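PDB 1PMH: beta-1,4-mannanase from Caldicellulosiruptor saccharolyticus, which binds manno-oligosaccharides such as mannohexaose, as a carbohydrate-binding module of an enzyme that probably hydrolyses beta-1,4-mannan. Local coordinates for residues 105-110 against 158-163; 21-26 against 62-67; 114-119 against 144-149. All blocks are in the same frame, centred on the assembly; numbering follows the deposited sequence.

In the fold
The three contacts sample a jellyroll beta-sandwich from its sugar-binding sheet to the seam between the two sheets. Contacts 1 and 2 lie in one sheet with centres 9 Å apart; strands 61-68 and 153-165 are neighbours there, and Q161 NE2 meets D64 OD1 at 2.8 Å. Both contacts reach the mannose units of chains B and C. Contact 3 is nested along the chain between the two segments of contact 1, centres 10 Å apart, and joins that sheet's strand 114-122 to strand 135-145 of the other sheet; Y105 OH is 2.7 Å from E119 OE2. Contacts 2 and 3 stay apart, centres about 19 Å from each other.

Contact 1 of 3, residues 105-110 against 158-163; sequences YKVVIN and LVFQFA. With BMA (beta-D-mannopyranose), chain B; BMA (beta-D-mannopyranose), chain C; BMA (beta-D-mannopyranose), chain D.
K106 and Q161 run side by side from paired strands: Q161 holds CG opposite its own backbone N (chi1 -178°), K106 holds CG opposite its carbonyl carbon (chi1 -52°), and both chains then extend toward the sugar. Their polar ends converge on one hydroxyl, O2 of the chain B mannose, which donates to Q161 OE1 at 2.6 Å and accepts from K106 NZ at 2.8 Å. The Q161 amide spans two hydroxyls, since NE2 also donates to O3 of that mannose at 3.0 Å. K106 NZ reaches on to O3 and O4 of the chain D mannose and forms a salt bridge with one of the two conformers of E115. N110 repeats the amide grip on the chain C mannose: OD1 accepts from O2 at 2.7 Å, and ND2 donates to O3 in a nearly straight bond (168°). Beneath these groups the antiparallel strands are tied by reciprocal backbone bonds, K106 with Q161 and V108 with V159, the shortest from V159 N to V108 O at 2.8 Å. Y105, V107, L158, F160 and F162 occupy the other face, where V107 CG2 lies 3.7 Å from F160 CE2. This apolar layer packs on strands 84-92, 135-145 and 172-181 of the second sheet, while strands 114-122 and 61-68 flank the pair within its own sheet.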
loop_
_atom_site.group_PDB
_atom_site.type_symbol
_atom_site.label_atom_id
_atom_site.label_comp_id
_atom_site.label_asym_id
_atom_site.label_seq_id
_atom_site.Cartn_x
_atom_site.Cartn_y
_atom_site.Cartn_z
ATOM N N TYR A 105 -3.004 -4.632 7.400
ATOM C CA TYR A 105 -3.072 -3.473 6.548
ATOM C C TYR A 105 -4.517 -3.161 6.220
ATOM O O TYR A 105 -5.416 -4.014 6.267
ATOM C CB TYR A 105 -2.197 -3.578 5.293
ATOM C CG TYR A 105 -2.762 -4.548 4.295
ATOM C CD1 TYR A 105 -3.660 -4.124 3.352
ATOM C CD2 TYR A 105 -2.437 -5.891 4.302
ATOM C CE1 TYR A 105 -4.244 -5.008 2.444
ATOM C CE2 TYR A 105 -2.981 -6.786 3.407
ATOM C CZ TYR A 105 -3.938 -6.353 2.514
ATOM O OH TYR A 105 -4.525 -7.189 1.600
ATOM N N LYS A 106 -4.738 -1.898 5.884
ATOM C CA LYS A 106 -6.024 -1.397 5.408
ATOM C C LYS A 106 -5.786 -0.500 4.206
ATOM O O LYS A 106 -4.786 0.191 4.142
ATOM C CB LYS A 106 -6.780 -0.628 6.476
ATOM C CG LYS A 106 -6.963 -1.340 7.792
ATOM C CD LYS A 106 -7.918 -0.634 8.730
ATOM C CE LYS A 106 -8.260 -1.465 9.966
ATOM N NZ LYS A 106 -9.242 -0.723 10.826
ATOM N N VAL A 107 -6.770 -0.504 3.309
ATOM C CA VAL A 107 -6.805 0.386 2.165
ATOM C C VAL A 107 -8.060 1.242 2.317
ATOM O O VAL A 107 -9.159 0.685 2.489
ATOM C CB VAL A 107 -6.817 -0.400 0.856
ATOM C CG1 VAL A 107 -6.906 0.542 -0.326
ATOM C CG2 VAL A 107 -5.572 -1.270 0.738
ATOM N N VAL A 108 -7.877 2.552 2.280
ATOM C CA VAL A 108 -8.880 3.514 2.695
ATOM C C VAL A 108 -8.956 4.649 1.690
ATOM O O VAL A 108 -7.938 5.139 1.213
ATOM C CB VAL A 108 -8.473 4.082 4.063
ATOM C CG1 VAL A 108 -9.302 5.226 4.542
ATOM C CG2 VAL A 108 -8.462 2.976 5.112
ATOM N N ILE A 109 -10.186 5.105 1.425
ATOM C CA ILE A 109 -10.400 6.436 0.857
ATOM C C ILE A 109 -10.723 7.362 1.995
ATOM O O ILE A 109 -11.729 7.169 2.690
ATOM C CB ILE A 109 -11.487 6.468 -0.237
ATOM C CG1 ILE A 109 -11.115 5.551 -1.411
ATOM C CG2 ILE A 109 -11.716 7.905 -0.693
ATOM C CD1 ILE A 109 -12.258 5.392 -2.439
ATOM N N ASN A 110 -9.849 8.330 2.242
ATOM C CA ASN A 110 -10.002 9.201 3.401
ATOM C C ASN A 110 -10.960 10.350 3.180
ATOM O O ASN A 110 -10.598 11.500 3.230
ATOM C CB ASN A 110 -8.624 9.632 3.905
ATOM C CG ASN A 110 -8.667 10.261 5.279
ATOM O OD1 ASN A 110 -9.646 10.065 6.026
ATOM N ND2 ASN A 110 -7.594 10.996 5.622
ATOM N N LEU A 158 -5.944 8.619 -0.902
ATOM C CA LEU A 158 -5.885 7.168 -0.710
ATOM C C LEU A 158 -4.871 6.937 0.395
ATOM O O LEU A 158 -3.773 7.483 0.342
ATOM C CB LEU A 158 -5.438 6.528 -2.007
ATOM C CG LEU A 158 -5.386 5.033 -2.121
ATOM C CD1 LEU A 158 -6.710 4.366 -1.931
ATOM C CD2 LEU A 158 -4.764 4.654 -3.454
ATOM N N VAL A 159 -5.255 6.090 1.352
ATOM C CA VAL A 159 -4.427 5.779 2.491
ATOM C C VAL A 159 -4.215 4.279 2.577
ATOM O O VAL A 159 -5.167 3.501 2.481
ATOM C CB VAL A 159 -5.011 6.322 3.785
ATOM C CG1 VAL A 159 -4.185 5.896 4.999
ATOM C CG2 VAL A 159 -5.139 7.846 3.726
ATOM N N PHE A 160 -2.951 3.916 2.779
ATOM C CA PHE A 160 -2.568 2.576 3.171
ATOM C C PHE A 160 -2.113 2.628 4.627
ATOM O O PHE A 160 -1.198 3.363 4.956
ATOM C CB PHE A 160 -1.427 2.023 2.335
ATOM C CG PHE A 160 -1.824 1.672 0.938
ATOM C CD1 PHE A 160 -1.999 2.642 0.006
ATOM C CD2 PHE A 160 -2.008 0.335 0.567
ATOM C CE1 PHE A 160 -2.388 2.349 -1.318
ATOM C CE2 PHE A 160 -2.373 0.015 -0.712
ATOM C CZ PHE A 160 -2.552 1.048 -1.620
ATOM N N GLN A 161 -2.820 1.883 5.486
ATOM C CA GLN A 161 -2.462 1.747 6.866
ATOM C C GLN A 161 -1.740 0.421 7.054
ATOM O O GLN A 161 -2.174 -0.578 6.534
ATOM C CB GLN A 161 -3.688 1.820 7.754
ATOM C CG GLN A 161 -3.347 1.720 9.231
ATOM C CD GLN A 161 -4.597 1.892 10.065
ATOM O OE1 GLN A 161 -5.159 0.906 10.577
ATOM N NE2 GLN A 161 -5.057 3.109 10.204
ATOM N N PHE A 162 -0.649 0.441 7.826
ATOM C CA PHE A 162 0.062 -0.748 8.214
ATOM C C PHE A 162 0.088 -0.784 9.717
ATOM O O PHE A 162 0.336 0.240 10.351
ATOM C CB PHE A 162 1.493 -0.714 7.675
ATOM C CG PHE A 162 1.572 -0.741 6.201
ATOM C CD1 PHE A 162 1.495 0.418 5.450
ATOM C CD2 PHE A 162 1.728 -1.958 5.527
ATOM C CE1 PHE A 162 1.518 0.356 4.063
ATOM C CE2 PHE A 162 1.731 -1.976 4.129
ATOM C CZ PHE A 162 1.666 -0.829 3.441
ATOM N N ALA A 163 -0.057 -1.958 10.315
ATOM C CA ALA A 163 0.038 -2.049 11.774
ATOM C C ALA A 163 0.691 -3.348 12.165
ATOM O O ALA A 163 0.190 -4.432 11.889
ATOM C CB ALA A 163 -1.342 -1.937 12.454
HETATM C C1 BMA B . -8.317 0.833 13.804
HETATM C C2 BMA B . -7.401 1.667 12.963
HETATM C C3 BMA B . -7.839 3.120 13.112
HETATM C C4 BMA B . -9.341 3.244 12.800
HETATM C C5 BMA B . -10.156 2.231 13.576
HETATM C C6 BMA B . -11.603 2.280 13.116
HETATM O O2 BMA B . -7.507 1.271 11.614
HETATM O O3 BMA B . -6.993 3.939 12.295
HETATM O O4 BMA B . -9.813 4.470 13.285
HETATM O O5 BMA B . -9.666 0.934 13.367
HETATM O O6 BMA B . -12.349 1.500 13.982
HETATM C C1 BMA C . -8.667 10.181 10.648
HETATM C C2 BMA C . -8.430 10.770 9.274
HETATM C C3 BMA C . -7.537 12.015 9.388
HETATM C C4 BMA C . -8.259 13.000 10.324
HETATM C C5 BMA C . -8.609 12.383 11.680
HETATM C C6 BMA C . -9.418 13.232 12.660
HETATM O O2 BMA C . -9.664 10.953 8.615
HETATM O O3 BMA C . -7.474 12.618 8.108
HETATM O O4 BMA C . -7.454 14.102 10.646
HETATM O O5 BMA C . -9.324 11.204 11.441
HETATM O O6 BMA C . -9.412 12.572 13.911
HETATM C C1 BMA D . -8.068 -3.811 15.918
HETATM C C2 BMA D . -9.197 -3.736 14.918
HETATM C C3 BMA D . -8.888 -2.613 13.938
HETATM C C4 BMA D . -8.465 -1.370 14.659
HETATM C C5 BMA D . -7.339 -1.617 15.673
HETATM C C6 BMA D . -6.923 -0.414 16.479
HETATM O O2 BMA D . -10.397 -3.420 15.599
HETATM O O3 BMA D . -9.954 -2.401 13.018
HETATM O O4 BMA D . -7.982 -0.516 13.650
HETATM O O5 BMA D . -7.760 -2.624 16.580
HETATM O O6 BMA D . -8.033 0.172 17.123
#

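Contact 2 of 3, residues 21-26 against 62-67; sequences EAWGDS and QGDLGT. With BMA (beta-D-mannopyranose), chain B; BMA (beta-D-mannopyranose), chain E; BMA (beta-D-mannopyranose), chain C.
E21 and L65 form an antiparallel non-hydrogen-bonded pair, and D64 N donates at 2.9 Å, from above the carbonyl plane, to the O of S26, which ends the type II turn begun at W23. S26 OG, set between its own backbone N and carbonyl carbon (chi1 76°), donates to D64 O at 2.7 Å and accepts from A22 N, which closes the loop on itself. A22 CB rests over the backbone of G66, 3.8 Å from its N, where a side chain at G66 would collide. The W23 indole is held between S26 CB on one face and C3 of the chain C mannose on the opposite face, the sugar carbon 3.7 Å above the ring plane and toward its rim. Its CH2 touches D64 CG at 3.7 Å, with ring and carboxylate planes 35° apart. D64 OD2 presents its syn lone pair to Q62 NE2 and also accepts from a water that donates to S26 O, while OD1 takes Q161 NE2. With an alanine at W23, the chain C mannose would probably lose its aromatic platform and the D64 carboxylate its apolar cover. An aromatic face laid against a pyranose ring, beside polar groups at its hydroxyls, is typical of carbohydrate-binding clefts.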
loop_
_atom_site.group_PDB
_atom_site.type_symbol
_atom_site.label_atom_id
_atom_site.label_comp_id
_atom_site.label_asym_id
_atom_site.label_seq_id
_atom_site.Cartn_x
_atom_site.Cartn_y
_atom_site.Cartn_z
ATOM N N GLU A 21 3.432 11.080 4.188
ATOM C CA GLU A 21 2.526 11.053 5.327
ATOM C C GLU A 21 1.116 11.446 4.864
ATOM O O GLU A 21 0.921 12.254 3.969
ATOM C CB GLU A 21 3.049 11.908 6.475
ATOM C CG GLU A 21 3.066 13.377 6.158
ATOM C CD GLU A 21 3.618 14.220 7.307
ATOM O OE1 GLU A 21 4.182 13.687 8.283
ATOM O OE2 GLU A 21 3.452 15.452 7.202
ATOM N N ALA A 22 0.130 10.842 5.495
ATOM C CA ALA A 22 -1.280 11.142 5.235
ATOM C C ALA A 22 -1.737 12.376 5.989
ATOM O O ALA A 22 -2.699 13.020 5.590
ATOM C CB ALA A 22 -2.178 9.942 5.524
ATOM N N TRP A 23 -1.083 12.655 7.115
ATOM C CA TRP A 23 -1.287 13.850 7.909
ATOM C C TRP A 23 -0.032 13.972 8.760
ATOM O O TRP A 23 0.842 13.128 8.727
ATOM C CB TRP A 23 -2.581 13.783 8.738
ATOM C CG TRP A 23 -2.692 12.552 9.563
ATOM C CD1 TRP A 23 -2.121 12.331 10.765
ATOM C CD2 TRP A 23 -3.400 11.358 9.230
ATOM N NE1 TRP A 23 -2.415 11.064 11.202
ATOM C CE2 TRP A 23 -3.188 10.435 10.265
ATOM C CE3 TRP A 23 -4.176 10.958 8.137
ATOM C CZ2 TRP A 23 -3.689 9.130 10.220
ATOM C CZ3 TRP A 23 -4.680 9.699 8.115
ATOM C CH2 TRP A 23 -4.438 8.796 9.122
ATOM N N GLY A 24 0.088 15.068 9.503
ATOM C CA GLY A 24 1.308 15.332 10.247
ATOM C C GLY A 24 1.623 14.197 11.194
ATOM O O GLY A 24 0.809 13.782 12.018
ATOM N N ASP A 25 2.847 13.713 11.060
ATOM C CA ASP A 25 3.355 12.659 11.907
ATOM C C ASP A 25 2.610 11.343 11.774
ATOM O O ASP A 25 2.702 10.505 12.661
ATOM C CB ASP A 25 3.403 13.081 13.382
ATOM C CG ASP A 25 4.405 12.260 14.153
ATOM O OD1 ASP A 25 5.499 11.931 13.601
ATOM O OD2 ASP A 25 4.106 11.877 15.303
ATOM N N SER A 26 1.955 11.101 10.638
ATOM C CA SER A 26 1.209 9.865 10.496
ATOM C C SER A 26 2.054 8.641 10.235
ATOM O O SER A 26 1.525 7.521 10.421
ATOM C CB SER A 26 0.142 9.952 9.391
ATOM O OG SER A 26 0.685 9.865 8.111
ATOM N N GLN A 62 0.836 1.097 14.481
ATOM C CA GLN A 62 0.210 1.633 13.288
ATOM C C GLN A 62 1.014 2.746 12.630
ATOM O O GLN A 62 1.669 3.547 13.302
ATOM C CB GLN A 62 -1.174 2.191 13.693
ATOM C CG GLN A 62 -2.077 2.656 12.567
ATOM C CD GLN A 62 -3.370 3.229 13.074
ATOM O OE1 GLN A 62 -4.081 2.598 13.884
ATOM N NE2 GLN A 62 -3.732 4.410 12.619
ATOM N N GLY A 63 0.924 2.827 11.303
ATOM C CA GLY A 63 1.436 3.927 10.519
ATOM C C GLY A 63 0.526 4.102 9.319
ATOM O O GLY A 63 -0.068 3.137 8.859
ATOM N N ASP A 64 0.418 5.319 8.821
ATOM C CA ASP A 64 -0.497 5.663 7.752
ATOM C C ASP A 64 0.218 6.448 6.655
ATOM O O ASP A 64 0.836 7.477 6.887
ATOM C CB ASP A 64 -1.708 6.434 8.267
ATOM C CG ASP A 64 -2.576 5.619 9.210
ATOM O OD1 ASP A 64 -3.468 4.923 8.720
ATOM O OD2 ASP A 64 -2.356 5.620 10.431
ATOM N N LEU A 65 0.139 5.904 5.463
ATOM C CA LEU A 65 0.767 6.384 4.238
ATOM C C LEU A 65 -0.348 6.909 3.349
ATOM O O LEU A 65 -1.269 6.187 3.079
ATOM C CB LEU A 65 1.467 5.200 3.571
ATOM C CG LEU A 65 2.125 5.483 2.247
ATOM C CD1 LEU A 65 3.479 6.196 2.412
ATOM C CD2 LEU A 65 2.275 4.168 1.497
ATOM N N GLY A 66 -0.225 8.125 2.845
ATOM C CA GLY A 66 -1.229 8.678 1.975
ATOM C C GLY A 66 -0.692 9.164 0.657
ATOM O O GLY A 66 0.476 9.521 0.536
ATOM N N THR A 67 -1.575 9.257 -0.332
ATOM C CA THR A 67 -1.304 9.979 -1.551
ATOM C C THR A 67 -2.557 10.746 -1.954
ATOM O O THR A 67 -3.658 10.264 -1.756
ATOM C CB THR A 67 -0.778 9.081 -2.691
ATOM O OG1 THR A 67 -0.320 9.897 -3.773
ATOM C CG2 THR A 67 -1.831 8.137 -3.213
HETATM C C1 BMA B . -8.317 0.833 13.804
HETATM C C2 BMA B . -7.401 1.667 12.963
HETATM C C3 BMA B . -7.839 3.120 13.112
HETATM C C4 BMA B . -9.341 3.244 12.800
HETATM C C5 BMA B . -10.156 2.231 13.576
HETATM C C6 BMA B . -11.603 2.280 13.116
HETATM O O2 BMA B . -7.507 1.271 11.614
HETATM O O3 BMA B . -6.993 3.939 12.295
HETATM O O4 BMA B . -9.813 4.470 13.285
HETATM O O5 BMA B . -9.666 0.934 13.367
HETATM O O6 BMA B . -12.349 1.500 13.982
HETATM C C1 BMA E . -9.875 5.501 12.358
HETATM C C2 BMA E . -10.866 6.520 12.915
HETATM C C3 BMA E . -10.860 7.638 11.907
HETATM C C4 BMA E . -9.466 8.178 11.668
HETATM C C5 BMA E . -8.471 7.072 11.299
HETATM C C6 BMA E . -7.016 7.482 11.111
HETATM O O2 BMA E . -10.471 6.974 14.182
HETATM O O3 BMA E . -11.753 8.641 12.361
HETATM O O4 BMA E . -9.523 9.027 10.559
HETATM O O5 BMA E . -8.586 6.074 12.301
HETATM O O6 BMA E . -6.525 8.121 12.256
HETATM C C1 BMA C . -8.667 10.181 10.648
HETATM C C2 BMA C . -8.430 10.770 9.274
HETATM C C3 BMA C . -7.537 12.015 9.388
HETATM C C4 BMA C . -8.259 13.000 10.324
HETATM C C5 BMA C . -8.609 12.383 11.680
HETATM C C6 BMA C . -9.418 13.232 12.660
HETATM O O2 BMA C . -9.664 10.953 8.615
HETATM O O3 BMA C . -7.474 12.618 8.108
HETATM O O4 BMA C . -7.454 14.102 10.646
HETATM O O5 BMA C . -9.324 11.204 11.441
HETATM O O6 BMA C . -9.412 12.572 13.911
HETATM O O HOH W 1 -0.718 7.050 11.939
#

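Contact 3 of 3, residues 114-119 against 144-149; sequences KELGSE and FAIPED
F144 lies over G117 at a classic beta bulge, where L116 and G117 both face V107, and the contact joins edge strand 114-122 of one sheet of the jellyroll sandwich to the end of strand 135-145 of the other. The tight part is this aromatic-on-glycine packing. G117 CA sits 3.6 Å from the ring centroid and only 7° off the ring normal, a CH-pi contact through the middle of the face. A chi1 of -61°, with CG opposite the carbonyl carbon, lays the F144 ring along the G117-S118 backbone, its CZ 3.8 Å from S118 N. G117 has no side chain to hinder this approach; a CB there would run into F144 CD1. V107 and Y105 of strand 102-109 also touch F144, continuing the apolar layer between the sheets.

L116 extends the packing along the segment beyond F144. Its CB meets F144 CB, and its CD2 touches A145 O at 3.6 Å and P147 CD at 3.8 Å; the side chains of L116 and P147 lie roughly perpendicular. V85 of strand 84-92 adds a further apolar neighbour to both L116 and I146.

Toward the exposed end the contact is looser. In one of its two conformers K114, bent at chi2 (64°), runs antiparallel alongside the P147 ring and lays CE 3.6 Å from P147 CG. Its NZ then stays 4.5 Å from D149 OD1, too far for a salt bridge, and even this approach is doubtful because it rests on that one conformer. No direct hydrogen bond links the segments. A single water bridges them instead, donating to L116 O and to A145 O, each oxygen 2.7 Å from the water oxygen.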
loop_
_atom_site.group_PDB
_atom_site.type_symbol
_atom_site.label_atom_id
_atom_site.label_comp_id
_atom_site.label_asym_id
_atom_site.label_seq_id
_atom_site.Cartn_x
_atom_site.Cartn_y
_atom_site.Cartn_z
ATOM N N LYS A 114 -13.121 5.866 4.913
ATOM C CA LYS A 114 -13.879 4.767 4.357
ATOM C C LYS A 114 -12.962 3.616 4.020
ATOM O O LYS A 114 -12.176 3.679 3.079
ATOM C CB LYS A 114 -14.580 5.281 3.100
ATOM C CG LYS A 114 -15.525 4.308 2.463
ATOM C CD LYS A 114 -16.686 3.979 3.370
ATOM C CE LYS A 114 -17.601 3.009 2.669
ATOM N NZ LYS A 114 -18.728 2.500 3.499
ATOM N N GLU A 115 -13.000 2.584 4.821
ATOM C CA GLU A 115 -12.209 1.406 4.576
ATOM C C GLU A 115 -12.786 0.649 3.394
ATOM O O GLU A 115 -13.962 0.305 3.381
ATOM C CB GLU A 115 -12.141 0.513 5.813
ATOM C CG GLU A 115 -11.544 1.271 6.991
ATOM C CD GLU A 115 -11.342 0.535 8.292
ATOM O OE1 GLU A 115 -11.439 -0.682 8.243
ATOM O OE2 GLU A 115 -11.007 1.173 9.305
ATOM N N LEU A 116 -11.926 0.365 2.427
ATOM C CA LEU A 116 -12.266 -0.484 1.318
ATOM C C LEU A 116 -11.995 -1.935 1.572
ATOM O O LEU A 116 -12.724 -2.809 1.091
ATOM C CB LEU A 116 -11.526 -0.062 0.044
ATOM C CG LEU A 116 -11.683 1.409 -0.376
ATOM C CD1 LEU A 116 -10.928 1.589 -1.676
ATOM C CD2 LEU A 116 -13.145 1.817 -0.446
ATOM N N GLY A 117 -10.953 -2.237 2.326
ATOM C CA GLY A 117 -10.631 -3.586 2.659
ATOM C C GLY A 117 -9.438 -3.614 3.584
ATOM O O GLY A 117 -8.786 -2.604 3.823
ATOM N N SER A 118 -9.244 -4.786 4.164
ATOM C CA SER A 118 -8.191 -4.993 5.130
ATOM C C SER A 118 -7.879 -6.455 5.253
ATOM O O SER A 118 -8.714 -7.300 4.920
ATOM C CB SER A 118 -8.622 -4.447 6.488
ATOM O OG SER A 118 -9.806 -5.066 6.929
ATOM N N GLU A 119 -6.681 -6.721 5.779
ATOM C CA GLU A 119 -6.318 -8.048 6.219
ATOM C C GLU A 119 -5.507 -7.955 7.495
ATOM O O GLU A 119 -4.768 -7.002 7.712
ATOM C CB GLU A 119 -5.506 -8.825 5.211
ATOM C CG GLU A 119 -6.203 -9.090 3.889
ATOM C CD GLU A 119 -5.420 -10.140 3.111
ATOM O OE1 GLU A 119 -5.677 -11.361 3.355
ATOM O OE2 GLU A 119 -4.535 -9.760 2.293
ATOM N N PHE A 144 -9.886 -4.335 -3.881
ATOM C CA PHE A 144 -11.023 -4.114 -3.011
ATOM C C PHE A 144 -12.055 -3.250 -3.700
ATOM O O PHE A 144 -11.683 -2.338 -4.445
ATOM C CB PHE A 144 -10.596 -3.457 -1.700
ATOM C CG PHE A 144 -9.650 -4.255 -0.880
ATOM C CD1 PHE A 144 -9.924 -5.550 -0.565
ATOM C CD2 PHE A 144 -8.500 -3.698 -0.357
ATOM C CE1 PHE A 144 -9.020 -6.287 0.184
ATOM C CE2 PHE A 144 -7.661 -4.400 0.445
ATOM C CZ PHE A 144 -7.885 -5.701 0.692
ATOM N N ALA A 145 -13.326 -3.499 -3.412
ATOM C CA ALA A 145 -14.403 -2.750 -4.017
ATOM C C ALA A 145 -14.448 -1.309 -3.544
ATOM O O ALA A 145 -14.289 -1.021 -2.348
ATOM C CB ALA A 145 -15.752 -3.399 -3.729
ATOM N N ILE A 146 -14.745 -0.404 -4.476
ATOM C CA ILE A 146 -15.234 0.929 -4.142
ATOM C C ILE A 146 -16.762 0.791 -4.026
ATOM O O ILE A 146 -17.398 0.456 -5.023
ATOM C CB ILE A 146 -14.840 1.981 -5.177
ATOM C CG1 ILE A 146 -13.318 2.059 -5.331
ATOM C CG2 ILE A 146 -15.420 3.328 -4.827
ATOM C CD1 ILE A 146 -12.843 2.928 -6.464
ATOM N N PRO A 147 -17.378 1.051 -2.874
ATOM C CA PRO A 147 -18.824 0.858 -2.723
ATOM C C PRO A 147 -19.562 1.872 -3.579
ATOM O O PRO A 147 -19.063 2.961 -3.864
ATOM C CB PRO A 147 -19.018 1.030 -1.220
ATOM C CG PRO A 147 -17.893 1.863 -0.755
ATOM C CD PRO A 147 -16.741 1.523 -1.635
ATOM N N GLU A 148 -20.801 1.529 -3.923
ATOM C CA GLU A 148 -21.620 2.330 -4.824
ATOM C C GLU A 148 -21.744 3.774 -4.311
ATOM O O GLU A 148 -21.690 4.740 -5.088
ATOM C CB GLU A 148 -22.960 1.616 -5.066
ATOM C CG GLU A 148 -22.782 0.215 -5.658
ATOM C CD GLU A 148 -22.570 -0.948 -4.680
ATOM O OE1 GLU A 148 -21.466 -1.157 -4.098
ATOM O OE2 GLU A 148 -23.541 -1.727 -4.527
ATOM N N ASP A 149 -21.898 3.944 -2.990
ATOM C CA ASP A 149 -22.072 5.284 -2.427
ATOM C C ASP A 149 -20.806 6.127 -2.488
ATOM O O ASP A 149 -20.891 7.335 -2.268
ATOM C CB ASP A 149 -22.648 5.253 -1.008
ATOM C CG ASP A 149 -21.649 4.902 0.063
ATOM O OD1 ASP A 149 -20.843 3.992 -0.130
ATOM O OD2 ASP A 149 -21.687 5.419 1.207
HETATM O O HOH W 2 -15.113 -2.213 -0.096
#